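Local coordinates for protein fructosyl amine:oxygen oxidoreductase (Neosartorya fumigata, PDB 4WCT) that probably uses its bound FAD to oxidise fructosyl amines (Amadori products) with molecular oxygen, a deglycating reaction that releases the amine from its sugar, at residues H129-E134 with F142-T147; D150-M155 with G162-W167; I281-F286 with L340-P345. All coordinates share one frame; numbering follows the deposited sequence.

Interaction 1 of 3, residues H129-E134 with F142-T147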
# COMPACT_ATOMS: atom_id res chain seq x y z
N HIS A 129 19.17 13.98 -1.52
CA HIS A 129 17.76 13.89 -1.80
C HIS A 129 16.95 13.72 -0.52
O HIS A 129 15.89 14.34 -0.31
CB HIS A 129 17.52 12.75 -2.76
CG HIS A 129 16.08 12.51 -3.06
ND1 HIS A 129 15.32 13.38 -3.81
CD2 HIS A 129 15.26 11.48 -2.73
CE1 HIS A 129 14.10 12.88 -3.95
NE2 HIS A 129 14.03 11.76 -3.27
N ILE A 130 17.41 12.81 0.32
CA ILE A 130 16.72 12.58 1.57
C ILE A 130 16.75 13.83 2.46
O ILE A 130 15.74 14.22 3.05
CB ILE A 130 17.34 11.39 2.33
CG1 ILE A 130 17.18 10.11 1.50
CG2 ILE A 130 16.66 11.25 3.68
CD1 ILE A 130 18.07 8.98 2.00
N ARG A 131 17.92 14.42 2.56
CA ARG A 131 18.09 15.65 3.36
C ARG A 131 17.13 16.76 2.92
O ARG A 131 16.37 17.28 3.72
CB ARG A 131 19.53 16.12 3.24
CG ARG A 131 19.80 17.45 3.92
CD ARG A 131 21.19 17.93 3.53
NE ARG A 131 22.18 17.08 4.21
CZ ARG A 131 22.95 16.16 3.64
NH1 ARG A 131 23.13 16.10 2.31
NH2 ARG A 131 23.72 15.42 4.43
N LYS A 132 17.00 16.96 1.61
CA LYS A 132 16.18 18.06 1.07
C LYS A 132 14.68 17.81 1.07
O LYS A 132 13.91 18.74 1.35
CB LYS A 132 16.65 18.40 -0.35
CG LYS A 132 18.03 19.04 -0.36
CD LYS A 132 18.35 19.68 -1.70
CE LYS A 132 19.52 18.98 -2.39
NZ LYS A 132 19.45 19.06 -3.88
N ASP A 133 14.27 16.58 0.78
CA ASP A 133 12.86 16.23 0.63
C ASP A 133 12.20 15.70 1.88
O ASP A 133 10.99 15.85 2.05
CB ASP A 133 12.70 15.18 -0.47
CG ASP A 133 12.71 15.79 -1.86
OD1 ASP A 133 13.41 16.81 -2.08
OD2 ASP A 133 12.10 15.15 -2.75
N GLU A 134 12.96 15.03 2.75
CA GLU A 134 12.37 14.33 3.88
C GLU A 134 12.77 14.96 5.21
O GLU A 134 11.96 15.10 6.11
CB GLU A 134 12.78 12.85 3.87
CG GLU A 134 12.71 12.20 2.48
CD GLU A 134 11.29 12.06 1.95
OE1 GLU A 134 10.34 12.02 2.77
OE2 GLU A 134 11.12 12.04 0.71
N PHE A 142 15.38 14.48 14.06
CA PHE A 142 16.05 13.24 13.65
C PHE A 142 17.38 13.07 14.35
O PHE A 142 18.01 14.04 14.78
CB PHE A 142 16.34 13.27 12.15
CG PHE A 142 15.12 13.30 11.29
CD1 PHE A 142 14.53 12.12 10.84
CD2 PHE A 142 14.54 14.50 10.92
CE1 PHE A 142 13.45 12.13 10.00
CE2 PHE A 142 13.45 14.51 10.08
CZ PHE A 142 12.89 13.34 9.63
N VAL A 143 17.82 11.83 14.49
CA VAL A 143 19.18 11.53 14.91
C VAL A 143 19.93 11.18 13.64
O VAL A 143 19.49 10.33 12.86
CB VAL A 143 19.19 10.33 15.85
CG1 VAL A 143 20.61 9.96 16.21
CG2 VAL A 143 18.37 10.62 17.11
N LYS A 144 21.03 11.86 13.40
CA LYS A 144 21.83 11.60 12.20
C LYS A 144 22.70 10.38 12.41
O LYS A 144 23.38 10.25 13.43
CB LYS A 144 22.69 12.81 11.86
CG LYS A 144 23.58 12.62 10.64
CD LYS A 144 22.79 12.65 9.34
CE LYS A 144 23.63 12.24 8.14
NZ LYS A 144 24.54 13.36 7.72
N LEU A 145 22.77 9.54 11.39
CA LEU A 145 23.59 8.34 11.40
C LEU A 145 24.66 8.47 10.34
O LEU A 145 24.35 8.60 9.14
CB LEU A 145 22.74 7.09 11.15
CG LEU A 145 21.47 6.94 11.97
CD1 LEU A 145 20.66 5.76 11.42
CD2 LEU A 145 21.81 6.73 13.43
N GLU A 146 25.92 8.57 10.78
CA GLU A 146 27.05 8.92 9.91
C GLU A 146 27.93 7.73 9.63
O GLU A 146 28.57 7.65 8.59
CB GLU A 146 27.91 9.99 10.57
CG GLU A 146 27.20 11.28 10.86
CD GLU A 146 27.27 12.26 9.70
OE1 GLU A 146 27.81 11.92 8.62
OE2 GLU A 146 26.78 13.39 9.88
N THR A 147 28.04 6.82 10.60
CA THR A 147 28.98 5.71 10.52
C THR A 147 28.27 4.37 10.60
O THR A 147 27.13 4.29 11.05
CB THR A 147 30.01 5.79 11.67
OG1 THR A 147 29.34 5.58 12.90
CG2 THR A 147 30.73 7.17 11.68
O HOH W 1 25.77 13.48 5.10

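Interaction 2 of 3, residues D150-M155 with G162-W167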
# COMPACT_ATOMS: atom_id res chain seq x y z
N ASP A 150 27.11 3.85 14.11
CA ASP A 150 25.87 4.61 14.37
C ASP A 150 24.68 3.76 13.93
O ASP A 150 23.69 3.69 14.65
CB ASP A 150 25.81 5.93 13.60
CG ASP A 150 26.77 7.00 14.12
OD1 ASP A 150 27.23 6.92 15.27
OD2 ASP A 150 27.00 7.98 13.35
N PHE A 151 24.74 3.16 12.73
CA PHE A 151 23.63 2.31 12.27
C PHE A 151 23.44 1.10 13.19
O PHE A 151 22.33 0.80 13.62
CB PHE A 151 23.84 1.83 10.83
CG PHE A 151 23.43 2.84 9.80
CD1 PHE A 151 22.14 2.93 9.35
CD2 PHE A 151 24.37 3.76 9.31
CE1 PHE A 151 21.79 3.84 8.38
CE2 PHE A 151 24.04 4.67 8.35
CZ PHE A 151 22.75 4.71 7.86
N ARG A 152 24.53 0.40 13.49
CA ARG A 152 24.41 -0.84 14.26
C ARG A 152 23.85 -0.60 15.64
O ARG A 152 23.04 -1.39 16.13
CB ARG A 152 25.73 -1.59 14.34
CG ARG A 152 26.20 -2.11 12.98
CD ARG A 152 27.36 -3.11 13.09
NE ARG A 152 28.52 -2.50 13.73
CZ ARG A 152 29.54 -1.92 13.10
NH1 ARG A 152 29.64 -1.90 11.77
NH2 ARG A 152 30.48 -1.34 13.81
N ARG A 153 24.14 0.56 16.21
CA ARG A 153 23.65 0.86 17.55
C ARG A 153 22.18 1.21 17.63
O ARG A 153 21.63 1.35 18.75
CB ARG A 153 24.46 1.99 18.19
CG ARG A 153 25.86 1.54 18.60
CD ARG A 153 26.66 2.64 19.27
NE ARG A 153 27.86 2.10 19.93
CZ ARG A 153 28.67 2.80 20.69
NH1 ARG A 153 28.50 4.11 20.83
NH2 ARG A 153 29.71 2.19 21.26
N THR A 154 21.51 1.30 16.48
CA THR A 154 20.08 1.54 16.51
C THR A 154 19.27 0.29 16.82
O THR A 154 18.07 0.42 17.09
CB THR A 154 19.52 2.07 15.16
OG1 THR A 154 19.65 1.07 14.15
CG2 THR A 154 20.14 3.34 14.77
N MET A 155 19.91 -0.88 16.88
CA MET A 155 19.23 -2.16 17.14
C MET A 155 20.05 -2.98 18.14
O MET A 155 21.22 -2.67 18.37
CB MET A 155 19.04 -2.93 15.83
CG MET A 155 18.12 -2.18 14.87
SD MET A 155 17.69 -3.17 13.44
CE MET A 155 17.02 -1.91 12.34
N GLY A 162 26.55 -5.43 9.64
CA GLY A 162 27.27 -5.03 8.42
C GLY A 162 28.11 -3.78 8.53
O GLY A 162 28.18 -3.12 9.58
N ASP A 163 28.75 -3.45 7.42
CA ASP A 163 29.63 -2.33 7.33
C ASP A 163 28.98 -1.09 6.70
O ASP A 163 29.60 -0.05 6.68
CB ASP A 163 30.84 -2.71 6.48
CG ASP A 163 31.77 -3.63 7.17
OD1 ASP A 163 31.84 -3.66 8.43
OD2 ASP A 163 32.48 -4.32 6.44
N PHE A 164 27.75 -1.21 6.21
CA PHE A 164 26.97 -0.07 5.72
C PHE A 164 27.78 0.86 4.79
O PHE A 164 27.89 2.08 5.07
CB PHE A 164 26.39 0.74 6.90
CG PHE A 164 25.38 -0.03 7.73
CD1 PHE A 164 25.78 -0.97 8.67
CD2 PHE A 164 24.03 0.11 7.49
CE1 PHE A 164 24.82 -1.71 9.39
CE2 PHE A 164 23.09 -0.57 8.24
CZ PHE A 164 23.48 -1.53 9.13
N PRO A 165 28.41 0.27 3.75
CA PRO A 165 29.43 1.04 3.03
C PRO A 165 28.84 2.22 2.25
O PRO A 165 28.00 2.03 1.38
CB PRO A 165 30.10 -0.01 2.11
CG PRO A 165 29.63 -1.35 2.59
CD PRO A 165 28.33 -1.12 3.29
N GLY A 166 29.24 3.42 2.64
CA GLY A 166 28.72 4.64 2.06
C GLY A 166 27.38 5.12 2.58
O GLY A 166 26.92 6.19 2.18
N TRP A 167 26.80 4.38 3.52
CA TRP A 167 25.47 4.73 4.01
C TRP A 167 25.55 5.94 4.96
O TRP A 167 26.40 5.99 5.87
CB TRP A 167 24.85 3.57 4.78
CG TRP A 167 24.39 2.40 3.98
CD1 TRP A 167 25.09 1.68 3.04
CD2 TRP A 167 23.17 1.67 4.19
NE1 TRP A 167 24.37 0.59 2.66
CE2 TRP A 167 23.21 0.54 3.36
CE3 TRP A 167 22.04 1.89 4.98
CZ2 TRP A 167 22.14 -0.36 3.28
CZ3 TRP A 167 21.02 1.00 4.93
CH2 TRP A 167 21.06 -0.12 4.07
O HOH W 2 32.09 -1.57 10.33

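Interaction 3 of 3, residues I281-F286 with L340-P345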
# COMPACT_ATOMS: atom_id res chain seq x y z
N ILE A 281 16.71 4.03 0.49
CA ILE A 281 15.78 4.37 -0.60
C ILE A 281 16.21 3.82 -1.96
O ILE A 281 15.42 3.86 -2.90
CB ILE A 281 15.56 5.89 -0.72
CG1 ILE A 281 16.86 6.59 -1.14
CG2 ILE A 281 14.99 6.43 0.58
CD1 ILE A 281 16.62 8.05 -1.53
N ALA A 282 17.42 3.30 -2.09
CA ALA A 282 17.84 2.69 -3.34
C ALA A 282 18.29 1.26 -3.16
O ALA A 282 18.93 0.71 -4.06
CB ALA A 282 18.92 3.51 -4.02
N LYS A 283 17.96 0.64 -2.02
CA LYS A 283 18.32 -0.77 -1.80
C LYS A 283 17.17 -1.58 -1.24
O LYS A 283 16.81 -2.62 -1.79
CB LYS A 283 19.55 -0.94 -0.92
CG LYS A 283 20.83 -0.53 -1.62
CD LYS A 283 22.05 -1.11 -0.90
CE LYS A 283 23.34 -0.69 -1.57
NZ LYS A 283 23.60 -1.57 -2.72
N GLY A 284 16.55 -1.10 -0.19
CA GLY A 284 15.37 -1.82 0.34
C GLY A 284 15.11 -1.53 1.79
O GLY A 284 15.73 -0.65 2.39
N PHE A 285 14.30 -2.38 2.40
CA PHE A 285 14.04 -2.30 3.81
C PHE A 285 13.76 -3.66 4.40
O PHE A 285 13.42 -4.59 3.69
CB PHE A 285 12.90 -1.31 4.12
CG PHE A 285 11.58 -1.62 3.44
CD1 PHE A 285 11.23 -0.93 2.29
CD2 PHE A 285 10.66 -2.47 4.02
CE1 PHE A 285 9.99 -1.15 1.68
CE2 PHE A 285 9.44 -2.70 3.40
CZ PHE A 285 9.10 -2.02 2.25
N PHE A 286 13.85 -3.76 5.72
CA PHE A 286 13.39 -4.97 6.41
C PHE A 286 12.65 -4.61 7.66
O PHE A 286 12.84 -3.51 8.19
CB PHE A 286 14.53 -5.94 6.73
CG PHE A 286 15.21 -5.70 8.06
CD1 PHE A 286 14.86 -6.44 9.17
CD2 PHE A 286 16.24 -4.82 8.16
CE1 PHE A 286 15.54 -6.28 10.37
CE2 PHE A 286 16.91 -4.62 9.35
CZ PHE A 286 16.53 -5.32 10.47
N LEU A 340 20.90 -7.14 2.38
CA LEU A 340 21.34 -7.91 3.55
C LEU A 340 22.86 -7.89 3.69
O LEU A 340 23.37 -7.84 4.82
CB LEU A 340 20.86 -9.35 3.49
CG LEU A 340 19.34 -9.52 3.66
CD1 LEU A 340 19.04 -10.97 3.38
CD2 LEU A 340 18.93 -9.11 5.07
N HIS A 341 23.62 -7.97 2.58
CA HIS A 341 25.07 -7.94 2.72
C HIS A 341 25.58 -6.68 3.39
O HIS A 341 26.49 -6.73 4.23
CB HIS A 341 25.81 -8.14 1.39
CG HIS A 341 27.22 -8.61 1.60
ND1 HIS A 341 28.26 -7.73 1.82
CD2 HIS A 341 27.69 -9.84 1.94
CE1 HIS A 341 29.31 -8.39 2.26
NE2 HIS A 341 29.00 -9.68 2.32
N ASP A 342 24.95 -5.55 3.10
CA ASP A 342 25.38 -4.29 3.65
C ASP A 342 25.04 -4.17 5.15
O ASP A 342 25.69 -3.41 5.84
CB ASP A 342 24.72 -3.14 2.90
CG ASP A 342 25.46 -2.76 1.62
OD1 ASP A 342 26.31 -3.54 1.12
OD2 ASP A 342 25.06 -1.72 1.05
N THR A 343 23.96 -4.83 5.58
CA THR A 343 23.30 -4.56 6.87
C THR A 343 23.44 -5.72 7.86
O THR A 343 23.76 -5.52 9.08
CB THR A 343 21.82 -4.25 6.64
OG1 THR A 343 21.19 -5.36 5.96
CG2 THR A 343 21.64 -2.99 5.80
N MET A 344 23.12 -6.90 7.36
CA MET A 344 23.03 -8.15 8.12
C MET A 344 23.68 -9.29 7.32
O MET A 344 23.02 -10.26 6.95
CB MET A 344 21.56 -8.47 8.42
CG MET A 344 20.94 -7.44 9.34
SD MET A 344 19.28 -7.83 9.92
CE MET A 344 18.37 -7.77 8.37
N PRO A 345 24.99 -9.21 7.09
CA PRO A 345 25.63 -10.18 6.18
C PRO A 345 25.58 -11.62 6.68
O PRO A 345 25.64 -12.55 5.87
CB PRO A 345 27.09 -9.69 6.08
CG PRO A 345 27.25 -8.70 7.19
CD PRO A 345 25.89 -8.07 7.38

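Interaction 1 of 3, residues H129-E134 with F142-T147
F142 meets the helix first: its CG stands anti to the carbonyl carbon (chi1 -64°), which sends the ring out toward the helical turn, and CZ comes to 4.0 Å from the backbone O of E134, which lies obliquely to the ring. This is a plain van der Waals touch, made on the helix side by the E134 backbone.

Two residues on, K144 reaches across. Its CG is anti to the backbone N (chi1 178°), and bends at chi2 and chi4 carry the ammonium toward R131, whose own chain is kinked at chi3. K144 NZ ends 4.0 Å from R131 NH2, near the guanidinium plane and at its edge. A water bridges these two like-charged nitrogens from one side: it accepts from K144 NZ at 2.9 Å and, more weakly, from R131 NH2, lying in the guanidinium plane. Each cation also has a carboxylate partner, which probably offsets the remaining repulsion. For R131 it is D128, one helical turn back, which forms a salt bridge with NH1.

For K144 it is E146. Its OE2 takes a salt bridge from K144 NZ at 3.1 Å, weak as a hydrogen bond, while OE1 pairs with K168. T147 closes the segment as N-cap of the next helix, its OG1 bonded to the amide of D150.

With just 86 Å² buried, this is a light surface contact, bridged by water at its charged end. It links helix 124-135 to strand 143-145, which pairs antiparallel with strand 168-172; W170 of that strand touches the side chains of I130, R131 and K144 alike, and I119 of strand 117-121 touches I130 and E134.

Interaction 2 of 3, residues D150-M155 with G162-W167
F151 and F164 make the aromatic heart of this contact. Their planes are nearly parallel, 12° apart, with centroids 4.8 Å from each other, but the rings are slid so far that they barely overlap. What sits over the centre of the F164 ring is instead the F151 methylene: CB lies 3.6 Å from the ring centroid, almost on the normal, a clear CH-pi contact. In return F164 CD2 lies over the rim of one F151 face. W167 meets F151 quite differently, edge-to-face: the edge of its six-membered ring is turned to the face of F151, with planes at 86° and centroids 5.7 Å apart. F164 CD2 also rests over one face of the indole, so the three rings form a compact, buried cluster.

Apolar carbon contacts fill in around it, with F151 CE2 at 3.8 Å from W167 CB and R152 CG at 3.9 Å from F164 CE1.

The cluster joins the short helix 148-152 to the loop that leads into strand 168-172. That loop turns back through a type II turn, F164 to W167. The F151 and W167 side chains touch S120 of strand 117-121 and L278 of strand 277-280; F164 and W167 also reach T343 at the end of helix 330-343.

Polar contacts border the aromatic ones. R152, bent at chi3, brings NH1 to 2.9 Å from G162 O; the acceptor lies in the guanidinium plane, and the N-H...O angle is 155°. The same NH1 gives to a water that donates to D163 OD1, bridging two opposite charges too far apart for a salt bridge. On the helix side, F151 O accepts from both T154 N and T154 OG1, the hydroxyl at 2.7 Å.

Interaction 3 of 3, residues I281-F286 with L340-P345
M344 sets its terminal methyl over the centre of the F286 ring. CE stands 3.5 Å from the ring centroid and only 5° off the normal. SD follows at 4.2 Å from the same centroid, tilted further toward the rim near CZ. The two side chains come from opposite directions, and the bend of M344 at chi3 (-65°) turns the methyl onto the ring. It is a Met-aromatic contact with a CH-pi component, made in the buried part of the interface.

The segments join the end of helix 330-343 to strand 284-287. A classic beta bulge lies at the start of that strand, where K283 and G284 both face N280 on strand 277-280, and M344 is the first residue to leave the helix. L278 of strand 277-280 and L296 of strand 295-310 also pack on F286.

At the bulge, the K283 side chain crosses that of D342 at about a right angle. Its CE approaches D342 OD2 at 3.3 Å, whereas NZ stays 4.0 Å from that oxygen, beyond salt-bridge range. NZ is instead paired with D338, and D342 OD2 accepts from W167 NE1.

How the interactions relate
The three contacts follow one another along the chain, on the same side of its centre. Centres of interactions 1 and 2 are about 14 Å apart, of 2 and 3 about 10 Å, and of 1 and 3 about 17 Å. L145 joins the first two, its CD1 packing on F151. Interactions 2 and 3 meet where G162 N probably bonds to T343 O. I281 CD1 packs on I130 and H129, tying interactions 1 and 3. They link helices 124-135, 148-152 and 330-343 with strands 143-145 and 284-287 of the large mixed sheet and the loop entering strand 168-172. They belong to the body of the fold: even the F286 side chain stays about 11 Å from the FAD.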